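GH5 (Bacteroidetes bacterium AC2a, PDB 4YHE) probably hydrolyses beta-glucosidic bonds of cellulose as an endoglucanase-like family 5 glycoside hydrolase built on a beta/alpha barrel. Local coordinates at residues D82-D85 / E86-M90; Y375-Q378 / S379-D382. All coordinates share one frame; numbering follows the deposited sequence.

Interaction 1: residues D82-D85 / E86-M90; sequences DRVD and ELVHM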
loop_
_atom_site.group_PDB
_atom_site.type_symbol
_atom_site.label_atom_id
_atom_site.label_comp_id
_atom_site.label_asym_id
_atom_site.label_seq_id
_atom_site.Cartn_x
_atom_site.Cartn_y
_atom_site.Cartn_z
ATOM N N ASP A 82 -1.480 19.385 -10.070
ATOM C CA ASP A 82 -1.428 20.444 -9.041
ATOM C C ASP A 82 -1.958 19.987 -7.688
ATOM O O ASP A 82 -1.388 20.301 -6.642
ATOM C CB ASP A 82 -2.263 21.686 -9.464
ATOM C CG ASP A 82 -1.605 22.571 -10.545
ATOM O OD1 ASP A 82 -0.434 22.410 -10.892
ATOM O OD2 ASP A 82 -2.308 23.454 -11.070
ATOM N N ARG A 83 -3.082 19.271 -7.706
ATOM C CA ARG A 83 -3.691 18.799 -6.472
ATOM C C ARG A 83 -2.828 17.730 -5.810
ATOM O O ARG A 83 -2.616 17.771 -4.597
ATOM C CB ARG A 83 -5.098 18.278 -6.744
ATOM C CG ARG A 83 -5.827 17.722 -5.548
ATOM C CD ARG A 83 -5.958 18.729 -4.419
ATOM N NE ARG A 83 -6.779 18.188 -3.335
ATOM C CZ ARG A 83 -6.854 18.721 -2.118
ATOM N NH1 ARG A 83 -6.170 19.815 -1.835
ATOM N NH2 ARG A 83 -7.630 18.186 -1.199
ATOM N N VAL A 84 -2.306 16.803 -6.612
ATOM C CA VAL A 84 -1.348 15.815 -6.109
ATOM C C VAL A 84 -0.159 16.547 -5.475
ATOM O O VAL A 84 0.215 16.244 -4.327
ATOM C CB VAL A 84 -0.841 14.840 -7.189
ATOM C CG1 VAL A 84 0.187 13.882 -6.578
ATOM C CG2 VAL A 84 -1.985 14.061 -7.788
ATOM N N ASP A 85 0.368 17.552 -6.193
ATOM C CA ASP A 85 1.470 18.406 -5.696
ATOM C C ASP A 85 1.119 19.055 -4.368
ATOM O O ASP A 85 1.918 19.043 -3.427
ATOM C CB ASP A 85 1.786 19.488 -6.760
ATOM C CG ASP A 85 3.120 20.206 -6.554
ATOM O OD1 ASP A 85 3.759 20.121 -5.488
ATOM O OD2 ASP A 85 3.506 20.894 -7.532
ATOM N N GLU A 86 -0.082 19.614 -4.286
ATOM C CA GLU A 86 -0.522 20.290 -3.052
ATOM C C GLU A 86 -0.639 19.343 -1.868
ATOM O O GLU A 86 -0.173 19.645 -0.759
ATOM C CB GLU A 86 -1.868 21.013 -3.267
ATOM C CG GLU A 86 -1.739 22.355 -3.979
ATOM C CD GLU A 86 -1.998 23.576 -3.070
ATOM O OE1 GLU A 86 -2.976 23.585 -2.264
ATOM O OE2 GLU A 86 -1.224 24.554 -3.190
ATOM N N LEU A 87 -1.251 18.188 -2.099
ATOM C CA LEU A 87 -1.405 17.187 -1.019
ATOM C C LEU A 87 -0.057 16.699 -0.477
ATOM O O LEU A 87 0.148 16.614 0.748
ATOM C CB LEU A 87 -2.202 15.998 -1.544
ATOM C CG LEU A 87 -3.668 16.298 -1.859
ATOM C CD1 LEU A 87 -4.230 15.172 -2.694
ATOM C CD2 LEU A 87 -4.441 16.489 -0.568
ATOM N N VAL A 88 0.844 16.390 -1.409
ATOM C CA VAL A 88 2.197 15.960 -1.094
ATOM C C VAL A 88 2.857 16.984 -0.171
ATOM O O VAL A 88 3.474 16.645 0.839
ATOM C CB VAL A 88 2.993 15.786 -2.414
ATOM C CG1 VAL A 88 4.487 15.800 -2.212
ATOM C CG2 VAL A 88 2.589 14.499 -3.101
ATOM N N HIS A 89 2.698 18.258 -0.512
ATOM C CA HIS A 89 3.354 19.313 0.278
ATOM C C HIS A 89 2.667 19.650 1.585
ATOM O O HIS A 89 3.346 20.035 2.550
ATOM C CB HIS A 89 3.660 20.518 -0.632
ATOM C CG HIS A 89 4.788 20.254 -1.574
ATOM N ND1 HIS A 89 4.600 19.865 -2.887
ATOM C CD2 HIS A 89 6.131 20.239 -1.367
ATOM C CE1 HIS A 89 5.776 19.669 -3.452
ATOM N NE2 HIS A 89 6.719 19.884 -2.550
ATOM N N MET A 90 1.345 19.427 1.692
ATOM C CA MET A 90 0.685 19.460 3.011
ATOM C C MET A 90 1.241 18.375 3.935
ATOM O O MET A 90 1.538 18.619 5.116
ATOM C CB MET A 90 -0.831 19.267 2.899
ATOM C CG MET A 90 -1.592 20.335 2.128
ATOM S SD MET A 90 -3.325 19.860 1.961
ATOM C CE MET A 90 -4.045 21.263 1.108
#
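Asp82 offers its carbonyl O to the backbone N of Glu86 at 2.8 Å, the first of the regular i to i+4 bonds that join these two turns of helix 78-93. Its carboxylate turns to Arg149 in a salt bridge.

Arg83 follows, its side chain laid against Leu87. Its CG stands anti to the backbone N, and a bend at the next bond (chi2 58°) folds the chain along the helix, so that Leu87 CD2 lies 3.6 Å from Arg83 CZ, over the centre of one guanidinium face. Farther along, Met90 CE approaches Arg83 NH1 obliquely at 3.9 Å. Glu34, through a salt bridge at NE, and the carbonyl of Ala42, at NH2, fix the plane of the guanidinium, while the Leu87 methyl covers its one face.

Val84 meets Val88 on the buried side, CG1 to CG2 at 4.3 Å. Asp85 then takes a double grip on His89: the Asp85 carbonyl O accepts from His89 N at 3.1 Å and from His89 ND1 at 2.9 Å, the two donors coming from opposite faces of the carbonyl plane. Asp85 OD1 also lies 2.7 Å from His89 ND1, near the ring plane, with carboxylate and imidazole turned 50° against each other. Arg149 holds OD2, and Asp153 meets His89 NE2; acceptors around the ring could favour its protonated form. A leucine in place of His89 would probably leave Asp153 without its mate on this helix and Asp85 O with one donor fewer.

Within the crossover from strand 57-60 to strand 97-101, Leu87 and Met90 rest on Phe47 of helix 44-53, whereas Val88 packs on Val98 and Ile100 of strand 97-101.

Interaction 2: residues Y375-Q378 / S379-D382; sequences YTLQ and SIYD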
loop_
_atom_site.group_PDB
_atom_site.type_symbol
_atom_site.label_atom_id
_atom_site.label_comp_id
_atom_site.label_asym_id
_atom_site.label_seq_id
_atom_site.Cartn_x
_atom_site.Cartn_y
_atom_site.Cartn_z
ATOM N N TYR A 375 8.624 -6.114 25.919
ATOM C CA TYR A 375 7.417 -6.131 25.082
ATOM C C TYR A 375 7.776 -6.976 23.881
ATOM O O TYR A 375 8.626 -6.612 23.082
ATOM C CB TYR A 375 7.024 -4.702 24.680
ATOM C CG TYR A 375 5.763 -4.612 23.817
ATOM C CD1 TYR A 375 4.497 -4.730 24.381
ATOM C CD2 TYR A 375 5.850 -4.421 22.432
ATOM C CE1 TYR A 375 3.348 -4.657 23.591
ATOM C CE2 TYR A 375 4.685 -4.370 21.638
ATOM C CZ TYR A 375 3.455 -4.496 22.228
ATOM O OH TYR A 375 2.272 -4.390 21.491
ATOM N N THR A 376 7.150 -8.138 23.796
ATOM C CA THR A 376 7.508 -9.125 22.820
ATOM C C THR A 376 6.246 -9.693 22.176
ATOM O O THR A 376 5.132 -9.526 22.660
ATOM C CB THR A 376 8.244 -10.318 23.487
ATOM O OG1 THR A 376 7.342 -10.986 24.352
ATOM C CG2 THR A 376 9.448 -9.851 24.316
ATOM N N LEU A 377 6.463 -10.462 21.128
ATOM C CA LEU A 377 5.369 -11.129 20.480
ATOM C C LEU A 377 4.671 -12.063 21.488
ATOM O O LEU A 377 3.445 -12.106 21.569
ATOM C CB LEU A 377 5.911 -11.897 19.288
ATOM C CG LEU A 377 4.985 -11.890 18.099
ATOM C CD1 LEU A 377 4.391 -10.503 17.806
ATOM C CD2 LEU A 377 5.697 -12.476 16.885
ATOM N N GLN A 378 5.467 -12.755 22.299
ATOM C CA GLN A 378 4.925 -13.618 23.346
ATOM C C GLN A 378 4.041 -12.875 24.347
ATOM O O GLN A 378 2.986 -13.376 24.703
ATOM C CB GLN A 378 6.044 -14.406 24.083
ATOM C CG GLN A 378 5.466 -15.513 24.970
ATOM C CD GLN A 378 4.885 -16.676 24.179
ATOM O OE1 GLN A 378 5.512 -17.176 23.222
ATOM N NE2 GLN A 378 3.697 -17.146 24.587
ATOM N N SER A 379 4.456 -11.693 24.797
ATOM C CA SER A 379 3.657 -10.922 25.756
ATOM C C SER A 379 2.328 -10.470 25.174
ATOM O O SER A 379 1.322 -10.514 25.850
ATOM C CB SER A 379 4.412 -9.733 26.340
ATOM O OG SER A 379 4.785 -8.769 25.386
ATOM N N ILE A 380 2.319 -10.100 23.896
ATOM C CA ILE A 380 1.049 -9.787 23.216
ATOM C C ILE A 380 0.177 -11.044 23.116
ATOM O O ILE A 380 -0.991 -11.049 23.517
ATOM C CB ILE A 380 1.320 -9.224 21.813
ATOM C CG1 ILE A 380 2.155 -7.951 21.873
ATOM C CG2 ILE A 380 -0.002 -8.875 21.148
ATOM C CD1 ILE A 380 2.876 -7.625 20.572
ATOM N N TYR A 381 0.757 -12.125 22.582
ATOM C CA TYR A 381 0.112 -13.432 22.522
ATOM C C TYR A 381 -0.583 -13.815 23.837
ATOM O O TYR A 381 -1.784 -14.134 23.873
ATOM C CB TYR A 381 1.161 -14.490 22.174
ATOM C CG TYR A 381 0.631 -15.840 21.792
ATOM C CD1 TYR A 381 0.424 -16.841 22.754
ATOM C CD2 TYR A 381 0.368 -16.149 20.449
ATOM C CE1 TYR A 381 -0.038 -18.095 22.385
ATOM C CE2 TYR A 381 -0.103 -17.396 20.082
ATOM C CZ TYR A 381 -0.300 -18.362 21.051
ATOM O OH TYR A 381 -0.766 -19.586 20.685
ATOM N N ASP A 382 0.162 -13.737 24.930
ATOM C CA ASP A 382 -0.375 -14.148 26.242
ATOM C C ASP A 382 -1.468 -13.224 26.762
ATOM O O ASP A 382 -2.201 -13.586 27.683
ATOM C CB ASP A 382 0.748 -14.199 27.291
ATOM C CG ASP A 382 1.808 -15.231 26.973
ATOM O OD1 ASP A 382 1.543 -16.165 26.180
ATOM O OD2 ASP A 382 2.933 -15.088 27.517
#
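Ile380, the buried residue of this short helix, reaches back past the helix start to the ring of Tyr375. Its CB sits 3.6 Å from the carbonyl O of Leu377. With CG1 beside its own backbone N and anti to the carbonyl carbon (chi1 -60°), the longer branch points toward the helix start, where CG1 passes 3.5 Å from Thr376 O. The terminal CD1 then meets the phenol end of Tyr375, 3.6 Å from CZ and 3.4 Å from OH. The approach to the ring is oblique, and CD1 also touches the methyl CD1 of Leu377. Beyond it, Tyr375 OH is hydrogen-bonded to Ser367.

Between Tyr375 and the helix stands Thr376, the N-cap. Its OG1 accepts from Ser379 N at 3.0 Å, the bond expected between an N-cap and the third helical residue. Ser379 OG in turn donates to Thr376 O at 2.9 Å, an oxygen that also receives Ile380 N, so two donors hold that carbonyl. The Tyr375-Ile380 pair straddling the cap is a hydrophobic staple.

At the other end, the Gln378 chain, bent at chi2 (71°), turns along the helix toward its C-terminal end and brings NE2 to Asp382 OD1, to which it donates at 2.9 Å. The carboxylate is met on its syn side, the amide and carboxylate planes standing 46° apart. Nearby, Leu377 leans on Tyr316 and Val274 of two barrel helices, and the ring of Tyr381 stacks with His259.

The chemistry is that of a helix start closed twice, by hydroxyl capping of an N-H that has no preceding turn to bond to and by the staple across that cap. The Gln378-Asp382 bond, between two exposed residues, adds a one-turn polar brace on the solvent side.

Both contacts are local and helical, but interaction 1 lies in the middle of a barrel helix, whereas interaction 2 is the beginning of a short helix near the C-terminus; their nearest atoms are about 28 Å apart, and they share no element. Interaction 1 is partly buried: valine and leucine side chains face the barrel and the preceding helix 44-53, and charged groups on other flanks pair with residues elsewhere in the chain. Interaction 2 is a surface contact with a single buried residue, hydroxyl capping and one amide-carboxylate bond between exposed residues. Residues 375-382 pack against helices 270-285 and 304-323, whereas residues 82-90 reach barrel strand 97-101 through Val88.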